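Local coordinates for protein 2-keto-3-deoxygluconate kinase (Thermotoga maritima, PDB 2AFB) that probably catalyses the ATP-dependent phosphorylation of 2-keto-3-deoxygluconate, as a carbohydrate kinase of the pfkB family, at residues A[29-32]-A[36-39]; A[130-135]-A[156-161]; A[195-200]-A[244-249]; A[265-270]-A[274-279]. All coordinates share one frame; numbering follows the deposited sequence.

Contact 1: residues A[29-32]-A[36-39]; sequences DHKR and TDSF
Lys31 reaches obliquely across the side chain of Thr36 and carries its ammonium group on to the backbone at Asp37. Its CD passes the hydroxyl of Thr36 at a loose 4.1 Å from OG1, and a bend in the chain at chi3 (119°) leads to NZ, which lies 3.9 Å from Asp37 OD1. At that separation the opposite charges probably attract through space without a direct bond. The carboxylate of Asp37 is also engaged by calcium: OD2 binds the ion, as does Asp37 OD1 of the fourth subunit. On the flank turned to Arg32, Thr36 offers carbon, with CB 3.7 Å from Arg32 O. The hydroxyl, set opposite the backbone N (chi1 -162°), is brought round to the strand that follows and donates to Ser38 O at 2.6 Å from OG1, meeting a lone pair in the carbonyl plane at a C=O...O angle of 137°. The two segments are the loop after strand 22-26 and the turn into strand 38-44 with its first residues, an outer strand of the four-stranded sheet that forms the lid of ribokinase-type kinases; at Ser38 and Phe39 it pairs antiparallel with a strand of the second subunit, continuing the sheet. With a valine in place of Thr36, Ser38 O would probably lose its hydroxyl donor and the entry to this strand one of its ties. The Arg32 side chain starts away from Thr36; its guanidinium makes salt bridges to Glu103 and to Glu336 of the third subunit, and a hydrogen bond to Val331 O of that subunit.

Contact 2: residues A[130-135]-A[156-161]; sequences FDWEKI and PLILED
Trp132 turns its indole on to helix 155-169, where Ile158 and Asp161 receive it. From CB, which is directed at that helix, CG follows beside the backbone N (chi1 -72°), and CD1 then lands against the side chain of Asp161, 3.5 Å from its CB. The next atom, NE1, uses its N-H on a water at 2.9 Å; the same water donates to Asp161 OD2 at 2.8 Å, bridging the indole edge to a carboxylate whose plane is turned 55° from the ring. Asp161 OD1 is held by a salt bridge to Arg127. In this Rossmann-like alpha/beta fold the pair joins the short helix 132-135, which precedes strand 139-145 of the central sheet, to the helix that follows the strand. Farther along the ring, CZ2 meets the methyl CG2 of Ile158 at 3.7 Å, the methyl coming in the indole plane. That methyl is shared with Phe130, whose CD2 stands 3.8 Å from it. Asp161 C lies over one indole face, while the other carries Phe130 CB and Ile135 CD1, both offset toward the rim. Phe18 of the sheet packs edge-to-face with both Phe130 and Trp132.

Contact 3: residues A[195-200]-A[244-249]; sequences PFMEYV and YNFKTV
Val200 O, at the edge of the Phe246 ring, is gripped by water and approached by an aromatic carbon: the water lies 2.6 Å from this oxygen, and Phe246 CD1 comes within 3.4 Å of it, near the ring plane. The same water is hydrogen-bonded to Tyr244 O at 3.0 Å, linking the two backbones. Beside the carbonyl, the Val200 methyl CG1 rests 3.7 Å from Phe246 CE1, so one residue supplies both a polar and an apolar contact to the same side of the ring's rim, CD1 and CE1. Both segments lead from a helix into a strand of the central sheet: 195-200 from helix 186-196 into strand 202-205, while residues 244-249 pass from helix 230-244 into strand 248-255, its parallel neighbour. Asn245, with positive phi, makes the exit from the second helix. Selenomethionine Met197 packs against both aromatic residues of that second junction. Its CB touches Tyr244 CD1 at 3.5 Å, and CG stands over one face of the tyrosine ring as a CH-pi contact, 21° from the normal. A bend at chi2 (-51°) then steers the selenium away from the tyrosine, to 3.9 Å from Phe246 CZ, a Met-aromatic contact made at the ring edge. Tyr244 CB itself sits above a face of Phe246, offset toward the rim. Replacing Tyr244 by an alanine would probably open a gap beside Met197 CB and CG and leave the selenium chain freer to turn, its remaining aromatic partner here being Phe246. Leu203 of strand 202-205 touches both Met197 and Phe246.

Contact 4: residues A[265-270]-A[274-279]; sequences SVMVFE and PHFSNR
Strands 265-270 and 274-276 run antiparallel, their axes 4.6 Å apart at closest and 158° between directions, with Val268 and His275 as the hydrogen-bonded pair. They are the arms of a beta hairpin at the edge of the central sheet. Val268 N donates to His275 O at 2.9 Å, and Val268 O takes two donors from His275: the backbone N, weakly, and ring ND1 at 3.2 Å, the oxygen lying close to the imidazole plane. That second bond probably helps fix the ring, on a face of the sheet where helix 308-322 packs against it. On the other face Met267, a selenomethionine, lies alongside Phe276, pointing the same way; CG is placed opposite the backbone N (chi1 -175°) and sits over one face of the ring, 3.9 Å from its centroid. With chi2 near extended (-153°), SE goes on to Pro274 CB, 4.0 Å away, while Phe269 CD2 touches the same proline carbon. Toward the open end a side chain replaces backbone: Ser277 N donates to Val266 O at 3.0 Å, but Val266 N bonds to the hydroxyl Ser277 OG at 2.9 Å, and that hydroxyl in turn donates to Asn278 O from above the carbonyl plane.

Overall arrangement
Contacts 2, 3 and 4 belong to the alpha/beta body, whereas contact 1 lies in the lid at the subunit interfaces, its centre about 26 Å from that of the chain. Contacts 2 and 3 are buried, mostly apolar and aromatic, each with one bridging water; they meet where Phe196 packs on Pro156 and Glu160 of helix 155-169. Contact 4, partly buried, is held by backbone hydrogen bonds joined by a serine hydroxyl and a histidine ring nitrogen. It adjoins contact 3 through neighbouring strands 248-255 and 261-270, with Thr248 OG1 probably bonded to Glu270. Contact 1, built largely from charged and hydroxyl side chains, lies beside calcium and is the only one of the four that other subunits touch.

Contact 1: residues A[29-32]-A[36-39]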
loop_
_atom_site.group_PDB
_atom_site.type_symbol
_atom_site.label_atom_id
_atom_site.label_comp_id
_atom_site.label_asym_id
_atom_site.label_seq_id
_atom_site.Cartn_x
_atom_site.Cartn_y
_atom_site.Cartn_z
ATOM N N ASP A 29 -10.097 3.306 1.387
ATOM C CA ASP A 29 -10.077 4.664 1.962
ATOM C C ASP A 29 -11.196 5.589 1.466
ATOM O O ASP A 29 -11.022 6.830 1.360
ATOM C CB ASP A 29 -8.735 5.317 1.671
ATOM C CG ASP A 29 -7.569 4.538 2.246
ATOM O OD1 ASP A 29 -7.683 4.046 3.421
ATOM O OD2 ASP A 29 -6.527 4.447 1.534
ATOM N N HIS A 30 -12.363 5.015 1.242
ATOM C CA HIS A 30 -13.526 5.767 0.821
ATOM C C HIS A 30 -13.377 6.396 -0.572
ATOM O O HIS A 30 -14.169 7.212 -0.943
ATOM C CB HIS A 30 -13.887 6.841 1.842
ATOM C CG HIS A 30 -14.379 6.304 3.141
ATOM N ND1 HIS A 30 -15.451 5.437 3.222
ATOM C CD2 HIS A 30 -13.975 6.533 4.415
ATOM C CE1 HIS A 30 -15.672 5.137 4.491
ATOM N NE2 HIS A 30 -14.798 5.790 5.236
ATOM N N LYS A 31 -12.401 5.936 -1.345
ATOM C CA LYS A 31 -12.300 6.226 -2.756
ATOM C C LYS A 31 -13.461 5.656 -3.541
ATOM O O LYS A 31 -14.064 4.638 -3.194
ATOM C CB LYS A 31 -10.955 5.767 -3.340
ATOM C CG LYS A 31 -9.701 6.601 -2.890
ATOM C CD LYS A 31 -8.302 5.943 -3.401
ATOM C CE LYS A 31 -7.412 6.845 -4.370
ATOM N NZ LYS A 31 -6.361 6.109 -5.359
ATOM N N ARG A 32 -13.833 6.408 -4.579
ATOM C CA ARG A 32 -14.798 5.965 -5.541
ATOM C C ARG A 32 -14.096 5.164 -6.645
ATOM O O ARG A 32 -12.914 5.249 -6.846
ATOM C CB ARG A 32 -15.581 7.162 -6.119
ATOM C CG ARG A 32 -16.264 7.965 -5.058
ATOM C CD ARG A 32 -17.462 8.777 -5.530
ATOM N NE ARG A 32 -18.524 7.896 -5.935
ATOM C CZ ARG A 32 -19.700 8.306 -6.418
ATOM N NH1 ARG A 32 -19.979 9.592 -6.598
ATOM N NH2 ARG A 32 -20.580 7.398 -6.777
ATOM N N THR A 36 -9.805 5.215 -8.410
ATOM C CA THR A 36 -8.909 4.308 -7.719
ATOM C C THR A 36 -7.920 3.604 -8.672
ATOM O O THR A 36 -8.316 3.172 -9.763
ATOM C CB THR A 36 -9.734 3.294 -6.869
ATOM O OG1 THR A 36 -8.865 2.718 -5.924
ATOM C CG2 THR A 36 -10.360 2.203 -7.720
ATOM N N ASP A 37 -6.656 3.489 -8.226
ATOM C CA ASP A 37 -5.626 2.646 -8.849
ATOM C C ASP A 37 -5.618 1.197 -8.342
ATOM O O ASP A 37 -4.827 0.403 -8.822
ATOM C CB ASP A 37 -4.206 3.305 -8.773
ATOM C CG ASP A 37 -3.465 3.248 -7.334
ATOM O OD1 ASP A 37 -3.997 3.108 -6.187
ATOM O OD2 ASP A 37 -2.217 3.449 -7.344
ATOM N N SER A 38 -6.445 0.884 -7.346
ATOM C CA SER A 38 -6.609 -0.487 -6.860
ATOM C C SER A 38 -7.955 -0.802 -6.198
ATOM O O SER A 38 -8.759 0.087 -5.867
ATOM C CB SER A 38 -5.489 -0.859 -5.877
ATOM O OG SER A 38 -5.700 -0.203 -4.670
ATOM N N PHE A 39 -8.168 -2.103 -6.028
ATOM C CA PHE A 39 -9.307 -2.672 -5.335
ATOM C C PHE A 39 -8.785 -3.657 -4.287
ATOM O O PHE A 39 -7.957 -4.520 -4.611
ATOM C CB PHE A 39 -10.210 -3.484 -6.259
ATOM C CG PHE A 39 -10.981 -2.661 -7.238
ATOM C CD1 PHE A 39 -11.818 -1.651 -6.798
ATOM C CD2 PHE A 39 -10.877 -2.917 -8.627
ATOM C CE1 PHE A 39 -12.532 -0.850 -7.705
ATOM C CE2 PHE A 39 -11.595 -2.157 -9.533
ATOM C CZ PHE A 39 -12.429 -1.096 -9.069
#

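Contact 2: residues A[130-135]-A[156-161]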
loop_
_atom_site.group_PDB
_atom_site.type_symbol
_atom_site.label_atom_id
_atom_site.label_comp_id
_atom_site.label_asym_id
_atom_site.label_seq_id
_atom_site.Cartn_x
_atom_site.Cartn_y
_atom_site.Cartn_z
ATOM N N PHE A 130 -26.024 -31.029 -7.657
ATOM C CA PHE A 130 -26.145 -31.143 -6.194
ATOM C C PHE A 130 -26.918 -32.381 -5.751
ATOM O O PHE A 130 -28.045 -32.604 -6.199
ATOM C CB PHE A 130 -26.872 -29.913 -5.611
ATOM C CG PHE A 130 -26.279 -28.633 -6.033
ATOM C CD1 PHE A 130 -25.043 -28.214 -5.500
ATOM C CD2 PHE A 130 -26.906 -27.836 -6.981
ATOM C CE1 PHE A 130 -24.449 -27.011 -5.910
ATOM C CE2 PHE A 130 -26.320 -26.633 -7.404
ATOM C CZ PHE A 130 -25.073 -26.220 -6.868
ATOM N N ASP A 131 -26.304 -33.134 -4.837
ATOM C CA ASP A 131 -26.827 -34.378 -4.303
ATOM C C ASP A 131 -27.323 -34.079 -2.912
ATOM O O ASP A 131 -26.552 -34.117 -1.952
ATOM C CB ASP A 131 -25.719 -35.437 -4.260
ATOM C CG ASP A 131 -26.238 -36.811 -3.912
ATOM O OD1 ASP A 131 -27.403 -36.928 -3.466
ATOM O OD2 ASP A 131 -25.468 -37.784 -4.093
ATOM N N TRP A 132 -28.605 -33.742 -2.820
ATOM C CA TRP A 132 -29.143 -33.171 -1.600
ATOM C C TRP A 132 -29.245 -34.190 -0.505
ATOM O O TRP A 132 -29.075 -33.858 0.664
ATOM C CB TRP A 132 -30.486 -32.476 -1.847
ATOM C CG TRP A 132 -30.280 -31.197 -2.621
ATOM C CD1 TRP A 132 -30.641 -30.951 -3.917
ATOM C CD2 TRP A 132 -29.624 -30.014 -2.160
ATOM N NE1 TRP A 132 -30.258 -29.680 -4.280
ATOM C CE2 TRP A 132 -29.617 -29.097 -3.221
ATOM C CE3 TRP A 132 -29.033 -29.638 -0.939
ATOM C CZ2 TRP A 132 -29.094 -27.813 -3.090
ATOM C CZ3 TRP A 132 -28.496 -28.383 -0.823
ATOM C CH2 TRP A 132 -28.531 -27.480 -1.888
ATOM N N GLU A 133 -29.463 -35.442 -0.894
ATOM C CA GLU A 133 -29.448 -36.550 0.034
ATOM C C GLU A 133 -28.104 -36.726 0.706
ATOM O O GLU A 133 -28.058 -37.150 1.838
ATOM C CB GLU A 133 -29.817 -37.873 -0.689
ATOM C CG GLU A 133 -31.256 -37.943 -1.175
ATOM C CD GLU A 133 -32.262 -38.092 -0.023
ATOM O OE1 GLU A 133 -31.820 -38.372 1.120
ATOM O OE2 GLU A 133 -33.482 -37.925 -0.266
ATOM N N LYS A 134 -27.007 -36.480 -0.014
ATOM C CA LYS A 134 -25.638 -36.598 0.543
ATOM C C LYS A 134 -25.308 -35.354 1.394
ATOM O O LYS A 134 -24.892 -35.442 2.557
ATOM C CB LYS A 134 -24.630 -36.797 -0.610
ATOM C CG LYS A 134 -23.148 -36.901 -0.237
ATOM N N ILE A 135 -25.551 -34.193 0.800
ATOM C CA ILE A 135 -25.346 -32.911 1.432
ATOM C C ILE A 135 -26.028 -32.824 2.811
ATOM O O ILE A 135 -25.391 -32.427 3.795
ATOM C CB ILE A 135 -25.849 -31.753 0.514
ATOM C CG1 ILE A 135 -24.950 -31.586 -0.705
ATOM C CG2 ILE A 135 -25.924 -30.392 1.271
ATOM C CD1 ILE A 135 -25.620 -30.773 -1.852
ATOM N N PRO A 156 -34.648 -21.845 -8.475
ATOM C CA PRO A 156 -35.836 -22.149 -7.664
ATOM C C PRO A 156 -36.099 -23.634 -7.547
ATOM O O PRO A 156 -36.492 -24.099 -6.502
ATOM C CB PRO A 156 -36.955 -21.423 -8.401
ATOM C CG PRO A 156 -36.249 -20.297 -9.137
ATOM C CD PRO A 156 -34.975 -20.972 -9.617
ATOM N N LEU A 157 -35.851 -24.378 -8.616
ATOM C CA LEU A 157 -36.004 -25.809 -8.566
ATOM C C LEU A 157 -34.935 -26.458 -7.710
ATOM O O LEU A 157 -35.216 -27.420 -7.019
ATOM C CB LEU A 157 -36.019 -26.411 -9.970
ATOM C CG LEU A 157 -37.196 -26.071 -10.889
ATOM C CD1 LEU A 157 -37.136 -26.931 -12.156
ATOM C CD2 LEU A 157 -38.558 -26.283 -10.219
ATOM N N ILE A 158 -33.706 -25.965 -7.788
ATOM C CA ILE A 158 -32.631 -26.462 -6.934
ATOM C C ILE A 158 -32.951 -26.280 -5.434
ATOM O O ILE A 158 -32.686 -27.184 -4.623
ATOM C CB ILE A 158 -31.286 -25.792 -7.246
ATOM C CG1 ILE A 158 -30.836 -26.173 -8.650
ATOM C CG2 ILE A 158 -30.235 -26.234 -6.211
ATOM C CD1 ILE A 158 -29.731 -25.334 -9.252
ATOM N N LEU A 159 -33.502 -25.116 -5.069
ATOM C CA LEU A 159 -33.892 -24.887 -3.664
ATOM C C LEU A 159 -35.022 -25.781 -3.236
ATOM O O LEU A 159 -35.026 -26.280 -2.113
ATOM C CB LEU A 159 -34.284 -23.435 -3.386
ATOM C CG LEU A 159 -33.081 -22.710 -2.817
ATOM C CD1 LEU A 159 -33.204 -21.172 -2.967
ATOM C CD2 LEU A 159 -32.900 -23.186 -1.349
ATOM N N GLU A 160 -35.992 -25.961 -4.132
ATOM C CA GLU A 160 -37.104 -26.843 -3.837
ATOM C C GLU A 160 -36.632 -28.258 -3.611
ATOM O O GLU A 160 -37.154 -28.939 -2.722
ATOM C CB GLU A 160 -38.151 -26.815 -4.946
ATOM C CG GLU A 160 -39.492 -27.351 -4.462
ATOM C CD GLU A 160 -40.601 -27.208 -5.482
ATOM O OE1 GLU A 160 -41.757 -27.498 -5.114
ATOM O OE2 GLU A 160 -40.328 -26.817 -6.637
ATOM N N ASP A 161 -35.677 -28.705 -4.431
ATOM C CA ASP A 161 -35.025 -30.021 -4.242
ATOM C C ASP A 161 -34.449 -30.097 -2.841
ATOM O O ASP A 161 -34.694 -31.057 -2.124
ATOM C CB ASP A 161 -33.866 -30.268 -5.214
ATOM C CG ASP A 161 -34.314 -30.547 -6.650
ATOM O OD1 ASP A 161 -35.479 -30.936 -6.870
ATOM O OD2 ASP A 161 -33.487 -30.358 -7.576
HETATM O O HOH W 1 -30.748 -29.812 -7.087
#

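Contact 3: residues A[195-200]-A[244-249]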
loop_
_atom_site.group_PDB
_atom_site.type_symbol
_atom_site.label_atom_id
_atom_site.label_comp_id
_atom_site.label_asym_id
_atom_site.label_seq_id
_atom_site.Cartn_x
_atom_site.Cartn_y
_atom_site.Cartn_z
ATOM N N PRO A 195 -44.820 -20.035 -1.510
ATOM C CA PRO A 195 -44.770 -21.500 -1.438
ATOM C C PRO A 195 -43.632 -22.097 -0.616
ATOM O O PRO A 195 -43.845 -23.062 0.069
ATOM C CB PRO A 195 -44.671 -21.926 -2.908
ATOM C CG PRO A 195 -45.417 -20.859 -3.623
ATOM C CD PRO A 195 -44.931 -19.579 -2.904
ATOM N N PHE A 196 -42.447 -21.490 -0.631
ATOM C CA PHE A 196 -41.340 -22.031 0.149
ATOM C C PHE A 196 -41.566 -21.912 1.660
ATOM O O PHE A 196 -40.942 -22.622 2.444
ATOM C CB PHE A 196 -40.023 -21.340 -0.219
ATOM C CG PHE A 196 -39.503 -21.650 -1.608
ATOM C CD1 PHE A 196 -39.745 -22.873 -2.242
ATOM C CD2 PHE A 196 -38.720 -20.729 -2.259
ATOM C CE1 PHE A 196 -39.236 -23.142 -3.516
ATOM C CE2 PHE A 196 -38.211 -20.990 -3.543
ATOM C CZ PHE A 196 -38.464 -22.195 -4.163
HETATM N N MSE A 197 -42.444 -21.011 2.090
HETATM C CA MSE A 197 -42.637 -20.815 3.520
HETATM C C MSE A 197 -43.153 -22.069 4.189
HETATM O O MSE A 197 -42.859 -22.255 5.354
HETATM C CB MSE A 197 -43.566 -19.638 3.816
HETATM C CG MSE A 197 -43.014 -18.286 3.443
HETATM SE SE MSE A 197 -41.163 -17.787 4.099
HETATM C CE MSE A 197 -40.018 -18.207 2.517
ATOM N N GLU A 198 -43.886 -22.932 3.464
ATOM C CA GLU A 198 -44.325 -24.279 3.960
ATOM C C GLU A 198 -43.192 -25.098 4.565
ATOM O O GLU A 198 -43.399 -25.881 5.488
ATOM C CB GLU A 198 -44.906 -25.156 2.828
ATOM C CG GLU A 198 -46.192 -24.644 2.191
ATOM N N TYR A 199 -41.995 -24.929 4.018
ATOM C CA TYR A 199 -40.807 -25.636 4.487
ATOM C C TYR A 199 -39.993 -24.895 5.542
ATOM O O TYR A 199 -39.053 -25.458 6.062
ATOM C CB TYR A 199 -39.873 -25.894 3.316
ATOM C CG TYR A 199 -40.468 -26.712 2.210
ATOM C CD1 TYR A 199 -40.645 -28.078 2.354
ATOM C CD2 TYR A 199 -40.824 -26.125 0.997
ATOM C CE1 TYR A 199 -41.187 -28.856 1.312
ATOM C CE2 TYR A 199 -41.351 -26.887 -0.053
ATOM C CZ TYR A 199 -41.532 -28.251 0.108
ATOM O OH TYR A 199 -42.070 -29.009 -0.935
ATOM N N VAL A 200 -40.331 -23.645 5.845
ATOM C CA VAL A 200 -39.459 -22.807 6.671
ATOM C C VAL A 200 -39.905 -22.807 8.120
ATOM O O VAL A 200 -41.073 -22.567 8.394
ATOM C CB VAL A 200 -39.431 -21.361 6.144
ATOM C CG1 VAL A 200 -38.643 -20.440 7.074
ATOM C CG2 VAL A 200 -38.831 -21.323 4.723
ATOM N N TYR A 244 -47.905 -18.675 8.928
ATOM C CA TYR A 244 -46.942 -19.666 8.443
ATOM C C TYR A 244 -46.433 -20.640 9.474
ATOM O O TYR A 244 -45.666 -21.549 9.129
ATOM C CB TYR A 244 -45.759 -18.968 7.745
ATOM C CG TYR A 244 -46.213 -18.151 6.561
ATOM C CD1 TYR A 244 -46.544 -18.771 5.364
ATOM C CD2 TYR A 244 -46.351 -16.765 6.638
ATOM C CE1 TYR A 244 -46.974 -18.041 4.269
ATOM C CE2 TYR A 244 -46.795 -16.028 5.540
ATOM C CZ TYR A 244 -47.105 -16.682 4.359
ATOM O OH TYR A 244 -47.557 -16.007 3.259
ATOM N N ASN A 245 -46.848 -20.439 10.721
ATOM C CA ASN A 245 -46.517 -21.314 11.851
ATOM C C ASN A 245 -45.006 -21.438 12.181
ATOM O O ASN A 245 -44.539 -22.488 12.636
ATOM C CB ASN A 245 -47.209 -22.662 11.669
ATOM C CG ASN A 245 -48.728 -22.503 11.514
ATOM O OD1 ASN A 245 -49.396 -21.930 12.388
ATOM N ND2 ASN A 245 -49.267 -22.971 10.390
ATOM N N PHE A 246 -44.280 -20.335 11.987
ATOM C CA PHE A 246 -42.828 -20.299 12.227
ATOM C C PHE A 246 -42.542 -20.524 13.700
ATOM O O PHE A 246 -43.247 -19.994 14.547
ATOM C CB PHE A 246 -42.246 -18.937 11.839
ATOM C CG PHE A 246 -42.380 -18.596 10.383
ATOM C CD1 PHE A 246 -41.877 -19.448 9.397
ATOM C CD2 PHE A 246 -42.963 -17.406 9.998
ATOM C CE1 PHE A 246 -41.985 -19.127 8.066
ATOM C CE2 PHE A 246 -43.059 -17.076 8.650
ATOM C CZ PHE A 246 -42.582 -17.937 7.690
ATOM N N LYS A 247 -41.507 -21.305 13.998
ATOM C CA LYS A 247 -41.077 -21.513 15.383
ATOM C C LYS A 247 -40.452 -20.206 15.929
ATOM O O LYS A 247 -40.532 -19.911 17.114
ATOM C CB LYS A 247 -40.048 -22.659 15.420
ATOM C CG LYS A 247 -39.539 -23.016 16.794
ATOM N N THR A 248 -39.819 -19.440 15.038
ATOM C CA THR A 248 -39.049 -18.255 15.408
ATOM C C THR A 248 -39.110 -17.213 14.298
ATOM O O THR A 248 -39.045 -17.528 13.090
ATOM C CB THR A 248 -37.541 -18.641 15.667
ATOM O OG1 THR A 248 -37.493 -19.644 16.664
ATOM C CG2 THR A 248 -36.669 -17.449 16.143
ATOM N N VAL A 249 -39.245 -15.961 14.716
ATOM C CA VAL A 249 -39.100 -14.849 13.819
ATOM C C VAL A 249 -38.052 -13.934 14.396
ATOM O O VAL A 249 -38.197 -13.461 15.508
ATOM C CB VAL A 249 -40.427 -14.058 13.646
ATOM C CG1 VAL A 249 -40.260 -12.948 12.636
ATOM C CG2 VAL A 249 -41.566 -15.004 13.193
HETATM O O HOH W 2 -43.286 -23.278 9.597
#

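Contact 4: residues A[265-270]-A[274-279]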
loop_
_atom_site.group_PDB
_atom_site.type_symbol
_atom_site.label_atom_id
_atom_site.label_comp_id
_atom_site.label_asym_id
_atom_site.label_seq_id
_atom_site.Cartn_x
_atom_site.Cartn_y
_atom_site.Cartn_z
ATOM N N SER A 265 -30.536 -2.675 16.340
ATOM C CA SER A 265 -31.122 -3.547 17.357
ATOM C C SER A 265 -31.889 -4.639 16.647
ATOM O O SER A 265 -32.075 -4.574 15.430
ATOM C CB SER A 265 -32.054 -2.774 18.289
ATOM O OG SER A 265 -33.200 -2.357 17.592
ATOM N N VAL A 266 -32.296 -5.658 17.389
ATOM C CA VAL A 266 -33.050 -6.782 16.787
ATOM C C VAL A 266 -34.169 -7.215 17.669
ATOM O O VAL A 266 -34.239 -6.804 18.839
ATOM C CB VAL A 266 -32.154 -8.022 16.485
ATOM C CG1 VAL A 266 -30.950 -7.597 15.628
ATOM C CG2 VAL A 266 -31.711 -8.759 17.839
HETATM N N MSE A 267 -35.081 -7.996 17.079
HETATM C CA MSE A 267 -36.123 -8.615 17.831
HETATM C C MSE A 267 -36.151 -10.087 17.524
HETATM O O MSE A 267 -36.076 -10.476 16.371
HETATM C CB MSE A 267 -37.475 -8.020 17.484
HETATM C CG MSE A 267 -38.606 -8.570 18.341
HETATM SE SE MSE A 267 -40.368 -8.506 17.383
HETATM C CE MSE A 267 -39.932 -9.699 15.857
ATOM N N VAL A 268 -36.331 -10.894 18.556
ATOM C CA VAL A 268 -36.578 -12.310 18.365
ATOM C C VAL A 268 -37.943 -12.576 18.896
ATOM O O VAL A 268 -38.237 -12.265 20.041
ATOM C CB VAL A 268 -35.505 -13.159 19.079
ATOM C CG1 VAL A 268 -35.923 -14.611 19.215
ATOM C CG2 VAL A 268 -34.185 -13.036 18.323
ATOM N N PHE A 269 -38.792 -13.182 18.074
ATOM C CA PHE A 269 -40.163 -13.540 18.511
ATOM C C PHE A 269 -40.310 -15.054 18.540
ATOM O O PHE A 269 -40.172 -15.706 17.518
ATOM C CB PHE A 269 -41.193 -12.935 17.556
ATOM C CG PHE A 269 -42.641 -13.175 17.945
ATOM C CD1 PHE A 269 -43.313 -14.306 17.516
ATOM C CD2 PHE A 269 -43.336 -12.230 18.689
ATOM C CE1 PHE A 269 -44.674 -14.500 17.844
ATOM C CE2 PHE A 269 -44.663 -12.409 19.037
ATOM C CZ PHE A 269 -45.329 -13.568 18.636
ATOM N N GLU A 270 -40.549 -15.608 19.718
ATOM C CA GLU A 270 -40.811 -17.035 19.850
ATOM C C GLU A 270 -41.651 -17.279 21.094
ATOM O O GLU A 270 -41.757 -16.404 21.954
ATOM C CB GLU A 270 -39.524 -17.897 19.769
ATOM C CG GLU A 270 -38.402 -17.532 20.682
ATOM C CD GLU A 270 -37.066 -18.326 20.431
ATOM O OE1 GLU A 270 -36.707 -18.670 19.274
ATOM O OE2 GLU A 270 -36.350 -18.584 21.425
ATOM N N PRO A 274 -42.413 -11.298 22.016
ATOM C CA PRO A 274 -41.278 -10.580 21.438
ATOM C C PRO A 274 -40.199 -10.331 22.496
ATOM O O PRO A 274 -40.495 -10.250 23.672
ATOM C CB PRO A 274 -41.899 -9.263 20.975
ATOM C CG PRO A 274 -43.007 -8.995 22.016
ATOM C CD PRO A 274 -43.439 -10.375 22.532
ATOM N N HIS A 275 -38.959 -10.227 22.018
ATOM C CA HIS A 275 -37.775 -9.997 22.817
ATOM C C HIS A 275 -36.893 -9.027 22.066
ATOM O O HIS A 275 -36.344 -9.405 21.043
ATOM C CB HIS A 275 -37.033 -11.324 22.998
ATOM C CG HIS A 275 -37.831 -12.326 23.741
ATOM N ND1 HIS A 275 -38.624 -13.259 23.101
ATOM C CD2 HIS A 275 -38.056 -12.478 25.074
ATOM C CE1 HIS A 275 -39.268 -13.972 24.012
ATOM N NE2 HIS A 275 -38.940 -13.522 25.214
ATOM N N PHE A 276 -36.756 -7.800 22.577
ATOM C CA PHE A 276 -35.947 -6.757 21.958
ATOM C C PHE A 276 -34.577 -6.675 22.606
ATOM O O PHE A 276 -34.480 -6.724 23.819
ATOM C CB PHE A 276 -36.660 -5.400 22.027
ATOM C CG PHE A 276 -37.978 -5.396 21.290
ATOM C CD1 PHE A 276 -38.032 -5.125 19.919
ATOM C CD2 PHE A 276 -39.157 -5.736 21.947
ATOM C CE1 PHE A 276 -39.257 -5.153 19.238
ATOM C CE2 PHE A 276 -40.368 -5.781 21.263
ATOM C CZ PHE A 276 -40.417 -5.489 19.921
ATOM N N SER A 277 -33.520 -6.615 21.770
ATOM C CA SER A 277 -32.159 -6.445 22.254
ATOM C C SER A 277 -31.898 -5.013 22.685
ATOM O O SER A 277 -32.683 -4.118 22.452
ATOM C CB SER A 277 -31.156 -6.776 21.152
ATOM O OG SER A 277 -31.197 -5.828 20.074
ATOM N N ASN A 278 -30.734 -4.806 23.257
ATOM C CA ASN A 278 -30.159 -3.498 23.349
ATOM C C ASN A 278 -29.973 -2.877 21.950
ATOM O O ASN A 278 -29.774 -3.576 20.959
ATOM C CB ASN A 278 -28.825 -3.617 24.069
ATOM C CG ASN A 278 -28.287 -2.288 24.488
ATOM O OD1 ASN A 278 -28.878 -1.600 25.332
ATOM N ND2 ASN A 278 -27.167 -1.882 23.875
ATOM N N ARG A 279 -30.082 -1.558 21.905
ATOM C CA ARG A 279 -29.928 -0.755 20.724
ATOM C C ARG A 279 -28.570 -0.061 20.737
ATOM O O ARG A 279 -28.227 0.623 21.665
ATOM C CB ARG A 279 -31.036 0.290 20.696
ATOM C CG ARG A 279 -31.094 1.108 19.395
ATOM C CD ARG A 279 -32.444 1.838 19.316
ATOM N NE ARG A 279 -32.430 3.074 18.536
ATOM C CZ ARG A 279 -32.089 4.282 19.003
ATOM N NH1 ARG A 279 -31.623 4.467 20.246
ATOM N NH2 ARG A 279 -32.163 5.324 18.179
#